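PDB 1XMX: Card1 endonuclease domain-containing protein from Vibrio cholerae, which is of unknown function but probably binds nucleic acid and carries a Card1-like endonuclease domain of the PD-(D/E)XK class. Local coordinates for residues V138-D146 against M269-L277; L204-Q213 against S232-F240. All coordinates share one frame; numbering follows the deposited sequence.

Contact 1: residues V138-D146 against M269-L277; sequences VQDRITIAD and MPTIQDRSL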
loop_
_atom_site.group_PDB
_atom_site.type_symbol
_atom_site.label_atom_id
_atom_site.label_comp_id
_atom_site.label_asym_id
_atom_site.label_seq_id
_atom_site.Cartn_x
_atom_site.Cartn_y
_atom_site.Cartn_z
ATOM N N VAL A 138 1.962 -18.155 1.377
ATOM C CA VAL A 138 1.397 -17.495 2.560
ATOM C C VAL A 138 0.078 -16.806 2.260
ATOM O O VAL A 138 -0.040 -16.141 1.242
ATOM C CB VAL A 138 2.381 -16.490 3.123
ATOM C CG1 VAL A 138 1.759 -15.763 4.350
ATOM C CG2 VAL A 138 3.717 -17.248 3.504
ATOM N N GLN A 139 -0.933 -16.963 3.122
ATOM C CA GLN A 139 -2.227 -16.361 2.795
ATOM C C GLN A 139 -2.057 -14.855 2.865
ATOM O O GLN A 139 -1.099 -14.376 3.483
ATOM C CB GLN A 139 -3.289 -16.799 3.801
ATOM C CG GLN A 139 -3.599 -18.281 3.703
ATOM C CD GLN A 139 -4.730 -18.678 4.600
ATOM O OE1 GLN A 139 -5.080 -17.961 5.527
ATOM N NE2 GLN A 139 -5.346 -19.804 4.300
ATOM N N ASP A 140 -3.038 -14.128 2.324
ATOM C CA ASP A 140 -3.009 -12.692 2.157
ATOM C C ASP A 140 -4.004 -12.067 3.114
ATOM O O ASP A 140 -5.164 -11.925 2.788
ATOM C CB ASP A 140 -3.365 -12.369 0.698
ATOM C CG ASP A 140 -2.321 -12.934 -0.283
ATOM O OD1 ASP A 140 -1.170 -12.897 0.140
ATOM O OD2 ASP A 140 -2.642 -13.430 -1.408
ATOM N N ARG A 141 -3.539 -11.687 4.299
ATOM C CA ARG A 141 -4.395 -11.290 5.425
ATOM C C ARG A 141 -4.082 -9.908 5.989
ATOM O O ARG A 141 -4.971 -9.195 6.443
ATOM C CB ARG A 141 -4.226 -12.290 6.576
ATOM C CG ARG A 141 -4.624 -13.753 6.238
ATOM C CD ARG A 141 -6.036 -13.849 5.859
ATOM N NE ARG A 141 -6.369 -15.252 5.622
ATOM C CZ ARG A 141 -7.554 -15.682 5.209
ATOM N NH1 ARG A 141 -8.518 -14.807 4.945
ATOM N NH2 ARG A 141 -7.763 -16.995 5.050
ATOM N N ILE A 142 -2.812 -9.553 6.040
ATOM C CA ILE A 142 -2.388 -8.239 6.550
ATOM C C ILE A 142 -3.072 -7.083 5.805
ATOM O O ILE A 142 -3.331 -7.151 4.586
ATOM C CB ILE A 142 -0.824 -8.130 6.548
ATOM C CG1 ILE A 142 -0.326 -7.114 7.586
ATOM C CG2 ILE A 142 -0.240 -7.879 5.138
ATOM C CD1 ILE A 142 1.060 -6.693 7.293
ATOM N N THR A 143 -3.430 -6.029 6.553
ATOM C CA THR A 143 -4.092 -4.877 5.968
ATOM C C THR A 143 -3.126 -3.734 5.760
ATOM O O THR A 143 -2.018 -3.759 6.257
ATOM C CB THR A 143 -5.160 -4.366 6.906
ATOM O OG1 THR A 143 -4.517 -3.970 8.128
ATOM C CG2 THR A 143 -6.181 -5.445 7.148
ATOM N N ILE A 144 -3.562 -2.716 5.017
ATOM C CA ILE A 144 -2.835 -1.411 4.890
ATOM C C ILE A 144 -2.534 -0.789 6.252
ATOM O O ILE A 144 -1.437 -0.273 6.488
ATOM C CB ILE A 144 -3.669 -0.377 4.065
ATOM C CG1 ILE A 144 -3.908 -0.898 2.654
ATOM C CG2 ILE A 144 -2.967 1.045 4.063
ATOM C CD1 ILE A 144 -5.133 -0.348 1.936
ATOM N N ALA A 145 -3.511 -0.841 7.148
ATOM C CA ALA A 145 -3.392 -0.235 8.469
ATOM C C ALA A 145 -2.270 -0.869 9.219
ATOM O O ALA A 145 -1.466 -0.173 9.866
ATOM C CB ALA A 145 -4.663 -0.397 9.209
ATOM N N ASP A 146 -2.196 -2.203 9.118
ATOM C CA ASP A 146 -1.165 -3.014 9.784
ATOM C C ASP A 146 0.167 -2.724 9.204
ATOM O O ASP A 146 1.179 -2.645 9.944
ATOM C CB ASP A 146 -1.417 -4.463 9.514
ATOM C CG ASP A 146 -2.476 -5.006 10.381
ATOM O OD1 ASP A 146 -2.754 -4.338 11.432
ATOM O OD2 ASP A 146 -3.020 -6.082 10.008
ATOM N N MET A 269 -9.502 -11.456 -8.242
ATOM C CA MET A 269 -8.076 -11.568 -7.914
ATOM C C MET A 269 -7.995 -11.530 -6.417
ATOM O O MET A 269 -7.781 -10.451 -5.868
ATOM C CB MET A 269 -7.266 -10.315 -8.374
ATOM C CG MET A 269 -6.527 -10.389 -9.746
ATOM S SD MET A 269 -5.083 -9.319 -10.027
ATOM C CE MET A 269 -4.147 -9.948 -8.768
ATOM N N PRO A 270 -8.200 -12.668 -5.736
ATOM C CA PRO A 270 -8.089 -12.668 -4.245
ATOM C C PRO A 270 -6.742 -12.237 -3.664
ATOM O O PRO A 270 -6.694 -11.957 -2.480
ATOM C CB PRO A 270 -8.404 -14.129 -3.826
ATOM C CG PRO A 270 -8.187 -14.962 -5.080
ATOM C CD PRO A 270 -8.544 -13.994 -6.270
ATOM N N THR A 271 -5.668 -12.161 -4.452
ATOM C CA THR A 271 -4.385 -11.634 -3.916
ATOM C C THR A 271 -4.499 -10.153 -3.523
ATOM O O THR A 271 -3.675 -9.661 -2.830
ATOM C CB THR A 271 -3.193 -11.812 -4.913
ATOM O OG1 THR A 271 -3.544 -11.249 -6.197
ATOM C CG2 THR A 271 -2.833 -13.293 -5.105
ATOM N N ILE A 272 -5.526 -9.435 -3.984
ATOM C CA ILE A 272 -5.684 -8.038 -3.572
ATOM C C ILE A 272 -6.480 -8.127 -2.297
ATOM O O ILE A 272 -7.675 -8.373 -2.317
ATOM C CB ILE A 272 -6.455 -7.207 -4.628
ATOM C CG1 ILE A 272 -5.760 -7.303 -5.996
ATOM C CG2 ILE A 272 -6.602 -5.746 -4.167
ATOM C CD1 ILE A 272 -6.519 -6.696 -7.115
ATOM N N GLN A 273 -5.830 -7.927 -1.178
ATOM C CA GLN A 273 -6.380 -8.373 0.067
ATOM C C GLN A 273 -6.915 -7.154 0.837
ATOM O O GLN A 273 -7.639 -7.305 1.799
ATOM C CB GLN A 273 -5.269 -9.133 0.792
ATOM C CG GLN A 273 -4.160 -8.208 1.322
ATOM C CD GLN A 273 -2.857 -8.913 1.413
ATOM O OE1 GLN A 273 -2.289 -9.282 0.396
ATOM N NE2 GLN A 273 -2.389 -9.141 2.618
ATOM N N ASP A 274 -6.571 -5.947 0.385
ATOM C CA ASP A 274 -7.010 -4.699 1.020
ATOM C C ASP A 274 -6.929 -3.491 0.047
ATOM O O ASP A 274 -6.092 -3.465 -0.823
ATOM C CB ASP A 274 -6.245 -4.394 2.324
ATOM C CG ASP A 274 -7.015 -3.400 3.222
ATOM O OD1 ASP A 274 -8.233 -3.224 3.005
ATOM O OD2 ASP A 274 -6.454 -2.794 4.138
ATOM N N ARG A 275 -7.777 -2.486 0.213
ATOM C CA ARG A 275 -7.739 -1.323 -0.678
ATOM C C ARG A 275 -8.367 -0.180 0.019
ATOM O O ARG A 275 -9.291 -0.385 0.807
ATOM C CB ARG A 275 -8.504 -1.541 -1.985
ATOM C CG ARG A 275 -9.892 -2.020 -1.731
ATOM C CD ARG A 275 -10.780 -2.133 -3.019
ATOM N NE ARG A 275 -11.972 -2.841 -2.572
ATOM C CZ ARG A 275 -13.048 -2.242 -2.076
ATOM N NH1 ARG A 275 -13.131 -0.921 -2.091
ATOM N NH2 ARG A 275 -14.065 -2.963 -1.626
ATOM N N SER A 276 -7.923 1.032 -0.324
ATOM C CA SER A 276 -8.445 2.221 0.313
ATOM C C SER A 276 -8.293 3.433 -0.577
ATOM O O SER A 276 -7.430 3.448 -1.428
ATOM C CB SER A 276 -7.710 2.453 1.621
ATOM O OG SER A 276 -8.636 2.964 2.559
ATOM N N LEU A 277 -9.105 4.458 -0.326
ATOM C CA LEU A 277 -9.142 5.707 -1.067
ATOM C C LEU A 277 -8.683 6.835 -0.176
ATOM O O LEU A 277 -9.197 7.021 0.902
ATOM C CB LEU A 277 -10.589 5.985 -1.572
ATOM C CG LEU A 277 -10.862 7.189 -2.488
ATOM C CD1 LEU A 277 -9.917 7.203 -3.753
ATOM C CD2 LEU A 277 -12.348 7.250 -2.936
HETATM O O HOH W 1 -5.145 -14.217 -1.492
HETATM O O HOH W 2 -6.855 -7.581 4.626
HETATM O O HOH W 3 -6.476 -1.158 6.391
#

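Contact 2: residues L204-Q213 against S232-F240; sequences LDVELSDKQQ and SYENGILTF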
loop_
_atom_site.group_PDB
_atom_site.type_symbol
_atom_site.label_atom_id
_atom_site.label_comp_id
_atom_site.label_asym_id
_atom_site.label_seq_id
_atom_site.Cartn_x
_atom_site.Cartn_y
_atom_site.Cartn_z
ATOM N N LEU A 204 -21.427 26.038 -3.976
ATOM C CA LEU A 204 -21.498 24.925 -4.889
ATOM C C LEU A 204 -21.891 25.420 -6.247
ATOM O O LEU A 204 -22.089 24.632 -7.153
ATOM C CB LEU A 204 -22.437 23.846 -4.376
ATOM C CG LEU A 204 -22.003 23.238 -3.055
ATOM C CD1 LEU A 204 -23.165 22.439 -2.428
ATOM C CD2 LEU A 204 -20.771 22.331 -3.280
ATOM N N ASP A 205 -21.937 26.736 -6.386
ATOM C CA ASP A 205 -22.300 27.361 -7.649
ATOM C C ASP A 205 -21.268 28.383 -8.087
ATOM O O ASP A 205 -20.502 28.860 -7.280
ATOM C CB ASP A 205 -23.750 27.882 -7.689
ATOM C CG ASP A 205 -24.025 28.980 -6.708
ATOM O OD1 ASP A 205 -23.762 30.147 -7.037
ATOM O OD2 ASP A 205 -24.584 28.704 -5.629
ATOM N N VAL A 206 -21.188 28.587 -9.393
ATOM C CA VAL A 206 -20.204 29.432 -10.018
ATOM C C VAL A 206 -20.759 29.841 -11.386
ATOM O O VAL A 206 -21.340 29.034 -12.129
ATOM C CB VAL A 206 -18.794 28.733 -10.136
ATOM C CG1 VAL A 206 -18.864 27.418 -10.978
ATOM C CG2 VAL A 206 -17.742 29.676 -10.717
ATOM N N GLU A 207 -20.679 31.128 -11.672
ATOM C CA GLU A 207 -21.128 31.661 -12.974
ATOM C C GLU A 207 -19.942 31.655 -13.929
ATOM O O GLU A 207 -18.859 32.149 -13.601
ATOM C CB GLU A 207 -21.645 33.095 -12.841
ATOM C CG GLU A 207 -22.590 33.520 -14.026
ATOM C CD GLU A 207 -23.100 34.973 -13.873
ATOM O OE1 GLU A 207 -22.429 35.782 -13.179
ATOM O OE2 GLU A 207 -24.181 35.288 -14.451
ATOM N N LEU A 208 -20.154 31.089 -15.098
ATOM C CA LEU A 208 -19.115 31.041 -16.120
ATOM C C LEU A 208 -19.076 32.359 -16.881
ATOM O O LEU A 208 -20.156 32.981 -17.161
ATOM C CB LEU A 208 -19.412 29.887 -17.092
ATOM C CG LEU A 208 -19.039 28.450 -16.657
ATOM C CD1 LEU A 208 -19.721 27.945 -15.381
ATOM C CD2 LEU A 208 -19.274 27.500 -17.780
ATOM N N SER A 209 -17.865 32.779 -17.257
ATOM C CA SER A 209 -17.725 33.962 -18.121
ATOM C C SER A 209 -18.335 33.635 -19.454
ATOM O O SER A 209 -18.604 32.467 -19.729
ATOM C CB SER A 209 -16.254 34.290 -18.334
ATOM O OG SER A 209 -15.581 33.167 -18.906
ATOM N N ASP A 210 -18.530 34.617 -20.321
ATOM C CA ASP A 210 -19.094 34.285 -21.624
ATOM C C ASP A 210 -18.112 33.473 -22.469
ATOM O O ASP A 210 -18.521 32.654 -23.307
ATOM C CB ASP A 210 -19.538 35.527 -22.387
ATOM C CG ASP A 210 -20.584 36.300 -21.644
ATOM O OD1 ASP A 210 -21.687 35.748 -21.407
ATOM O OD2 ASP A 210 -20.296 37.461 -21.272
ATOM N N LYS A 211 -16.822 33.746 -22.298
ATOM C CA LYS A 211 -15.835 32.947 -22.965
ATOM C C LYS A 211 -15.955 31.455 -22.525
ATOM O O LYS A 211 -16.094 30.561 -23.380
ATOM C CB LYS A 211 -14.453 33.516 -22.708
ATOM C CG LYS A 211 -13.393 32.893 -23.593
ATOM C CD LYS A 211 -12.060 33.609 -23.525
ATOM C CE LYS A 211 -12.185 35.138 -23.692
ATOM N NZ LYS A 211 -10.832 35.840 -23.738
ATOM N N GLN A 212 -15.952 31.192 -21.206
ATOM C CA GLN A 212 -16.112 29.823 -20.704
ATOM C C GLN A 212 -17.359 29.118 -21.233
ATOM O O GLN A 212 -17.349 27.883 -21.465
ATOM C CB GLN A 212 -16.095 29.785 -19.169
ATOM C CG GLN A 212 -14.697 29.998 -18.586
ATOM C CD GLN A 212 -14.731 30.365 -17.119
ATOM O OE1 GLN A 212 -15.670 30.991 -16.634
ATOM N NE2 GLN A 212 -13.723 29.954 -16.399
ATOM N N GLN A 213 -18.438 29.885 -21.404
ATOM C CA GLN A 213 -19.699 29.336 -21.915
ATOM C C GLN A 213 -19.613 28.892 -23.376
ATOM O O GLN A 213 -20.416 28.057 -23.817
ATOM C CB GLN A 213 -20.841 30.355 -21.760
ATOM C CG GLN A 213 -21.123 30.667 -20.295
ATOM C CD GLN A 213 -22.237 31.675 -20.110
ATOM O OE1 GLN A 213 -22.085 32.645 -19.367
ATOM N NE2 GLN A 213 -23.349 31.459 -20.786
ATOM N N SER A 232 -26.428 20.990 -11.973
ATOM C CA SER A 232 -27.302 21.602 -12.914
ATOM C C SER A 232 -26.470 22.713 -13.598
ATOM O O SER A 232 -25.474 23.228 -13.038
ATOM C CB SER A 232 -28.581 22.109 -12.214
ATOM O OG SER A 232 -28.261 23.135 -11.264
ATOM N N TYR A 233 -26.818 23.009 -14.852
ATOM C CA TYR A 233 -26.112 24.030 -15.600
ATOM C C TYR A 233 -27.196 24.796 -16.384
ATOM O O TYR A 233 -27.836 24.220 -17.261
ATOM C CB TYR A 233 -25.036 23.441 -16.523
ATOM C CG TYR A 233 -24.391 24.523 -17.383
ATOM C CD1 TYR A 233 -23.738 25.640 -16.791
ATOM C CD2 TYR A 233 -24.452 24.455 -18.778
ATOM C CE1 TYR A 233 -23.182 26.671 -17.592
ATOM C CE2 TYR A 233 -23.887 25.456 -19.576
ATOM C CZ TYR A 233 -23.252 26.556 -18.977
ATOM O OH TYR A 233 -22.722 27.530 -19.800
ATOM N N GLU A 234 -27.413 26.058 -16.029
ATOM C CA GLU A 234 -28.567 26.836 -16.499
ATOM C C GLU A 234 -28.181 28.293 -16.509
ATOM O O GLU A 234 -27.787 28.824 -15.466
ATOM C CB GLU A 234 -29.730 26.719 -15.509
ATOM C CG GLU A 234 -30.216 25.300 -15.256
ATOM C CD GLU A 234 -31.098 24.819 -16.393
ATOM O OE1 GLU A 234 -31.473 25.666 -17.252
ATOM O OE2 GLU A 234 -31.420 23.610 -16.428
ATOM N N ASN A 235 -28.344 28.936 -17.668
ATOM C CA ASN A 235 -28.098 30.377 -17.809
ATOM C C ASN A 235 -26.669 30.767 -17.430
ATOM O O ASN A 235 -26.508 31.772 -16.737
ATOM C CB ASN A 235 -29.083 31.186 -16.932
ATOM C CG ASN A 235 -30.534 31.025 -17.390
ATOM O OD1 ASN A 235 -30.811 31.012 -18.595
ATOM N ND2 ASN A 235 -31.451 30.866 -16.438
ATOM N N GLY A 236 -25.686 29.932 -17.813
ATOM C CA GLY A 236 -24.262 30.118 -17.467
ATOM C C GLY A 236 -23.877 29.870 -16.003
ATOM O O GLY A 236 -22.738 30.117 -15.601
ATOM N N ILE A 237 -24.819 29.371 -15.199
ATOM C CA ILE A 237 -24.518 28.979 -13.835
ATOM C C ILE A 237 -24.427 27.492 -13.676
ATOM O O ILE A 237 -25.357 26.747 -14.007
ATOM C CB ILE A 237 -25.473 29.558 -12.856
ATOM C CG1 ILE A 237 -25.516 31.065 -13.098
ATOM C CG2 ILE A 237 -25.022 29.301 -11.412
ATOM C CD1 ILE A 237 -26.781 31.551 -12.811
ATOM N N LEU A 238 -23.272 27.068 -13.167
ATOM C CA LEU A 238 -23.031 25.666 -12.834
ATOM C C LEU A 238 -23.191 25.440 -11.323
ATOM O O LEU A 238 -22.541 26.111 -10.519
ATOM C CB LEU A 238 -21.629 25.255 -13.306
ATOM C CG LEU A 238 -21.099 23.886 -12.835
ATOM C CD1 LEU A 238 -21.822 22.748 -13.541
ATOM C CD2 LEU A 238 -19.572 23.788 -13.060
ATOM N N THR A 239 -24.088 24.526 -10.923
ATOM C CA THR A 239 -24.280 24.236 -9.500
ATOM C C THR A 239 -24.014 22.741 -9.245
ATOM O O THR A 239 -24.693 21.891 -9.824
ATOM C CB THR A 239 -25.704 24.575 -9.049
ATOM O OG1 THR A 239 -26.072 25.868 -9.555
ATOM C CG2 THR A 239 -25.837 24.536 -7.479
ATOM N N PHE A 240 -23.035 22.413 -8.401
ATOM C CA PHE A 240 -22.923 21.021 -7.926
ATOM C C PHE A 240 -23.986 20.668 -6.857
ATOM O O PHE A 240 -24.382 21.526 -6.032
ATOM C CB PHE A 240 -21.505 20.726 -7.443
ATOM C CG PHE A 240 -20.442 21.081 -8.461
ATOM C CD1 PHE A 240 -20.101 20.181 -9.482
ATOM C CD2 PHE A 240 -19.775 22.297 -8.385
ATOM C CE1 PHE A 240 -19.066 20.501 -10.421
ATOM C CE2 PHE A 240 -18.786 22.647 -9.306
ATOM C CZ PHE A 240 -18.430 21.754 -10.336
HETATM O O HOH W 4 -24.535 33.898 -16.595
HETATM O O HOH W 5 -22.904 26.986 -22.288
#

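Contact 1: residues V138-D146 against M269-L277
The amide of Q273 and the carboxylate of D140 meet with their planes 31° apart, the two side chains crossing at about a right angle. R141 NE and NH2 both donate to Q139 OE1, in plane at the guanidinium edge, reaching it from one face of the Q139 amide. Q273 OE1 lies 3.3 Å from D140 CB and accepts from N302 N, while Q273 NE2 donates to I142 O (3.0 Å). That bond falls on a lone pair in the carbonyl plane of I142, though I142 O is tilted 24° out of the amide plane of Q273. CG of Q273 stands between its backbone N and carbonyl carbon (chi1 72°), the chain extended beyond it, carrying the amide to the 140-142 backbone. The carboxylate of D274 receives I144 N on the anti lone pair of OD2 at 3.0 Å. I144 crosses this carboxylate at about a right angle, and its CD1 runs on to S276 CB (3.8 Å). T143, the N-cap, forms a capping box with D146. D140 OD2 lies 3.5 Å from T271 CA; a water donates to D140 OD2 and, weakly, to P270 O; another joins R141 O and Q273 O. Q273 and D274 form a classic beta bulge facing V299, so both reach the 138-146 loop. The contact joins the chain leaving the N-terminal sheet to strand 272-276 of the endonuclease sheet through polar grips on backbone atoms. With OD2 taking the N-H of I144 and meeting A145 N through a water, D274 probably favours the charged carboxylate and may steady the start of helix 144-150.

Contact 2: residues L204-Q213 against S232-F240
L208 fits against both strands of the hairpin: its CD1 branch packs on L238 CB (3.9 Å), while CD2 approaches Y233 CE1 (4.0 Å) obliquely to the ring. CG of L208 is anti to its carbonyl carbon (chi1 -80°), and the two methyls divide between these partners. V206 faces the same side, with CG1 4.2 Å from L238 CB. L238 in turn sets CG over one face of the F240 ring, offset toward its rim. Helices 181-201 and 216-227 cover this apolar layer, L222 touching L208, Y233 and L238. The Y233 hydroxyl extends past the sheet to Q213, with OH 3.6 Å from Q213 CG, and a water bridges Y233 OH to Q213 O. On the sheet's other side the side chains of E207 and I237 cross obliquely, CG against CG1, and D205 CB meets T239 OG1. The backbones run antiparallel, 167° between strand directions. V206 and L238 form the hydrogen-bonded pair, exchanging both N-H groups, and L208 N continues the ladder to G236 O in a nearly straight bond of 2.8 Å. G236 belongs to the type I' turn and has positive phi. S209 and Q212 form a capping box where the chain turns into the short helix. Helix, strand, two helices and a hairpin follow in strand order 1-3-2, an order consistent with a winged helix-turn-helix fold, in which the 231-240 hairpin would be the wing.

From the N terminus the chain first builds the sheet that ends in strand 136-137, then runs straight into 138-146, the first half of contact 1. It continues through helices 164-179 and 181-201 to the strand at 205-207, and contact 2 closes a short loop around helix 216-227, with 18 residues between its segments. Helix 243-266 then leads back to 269-277, where contact 1 closes its much longer loop of 122 residues. Contact 2 is therefore nested inside contact 1. The two centres lie 43 Å apart: contact 1 ties the N-terminal part to the endonuclease sheet near the middle of the molecule, and contact 2 assembles the small three-stranded sheet of the probable winged-helix region far from it.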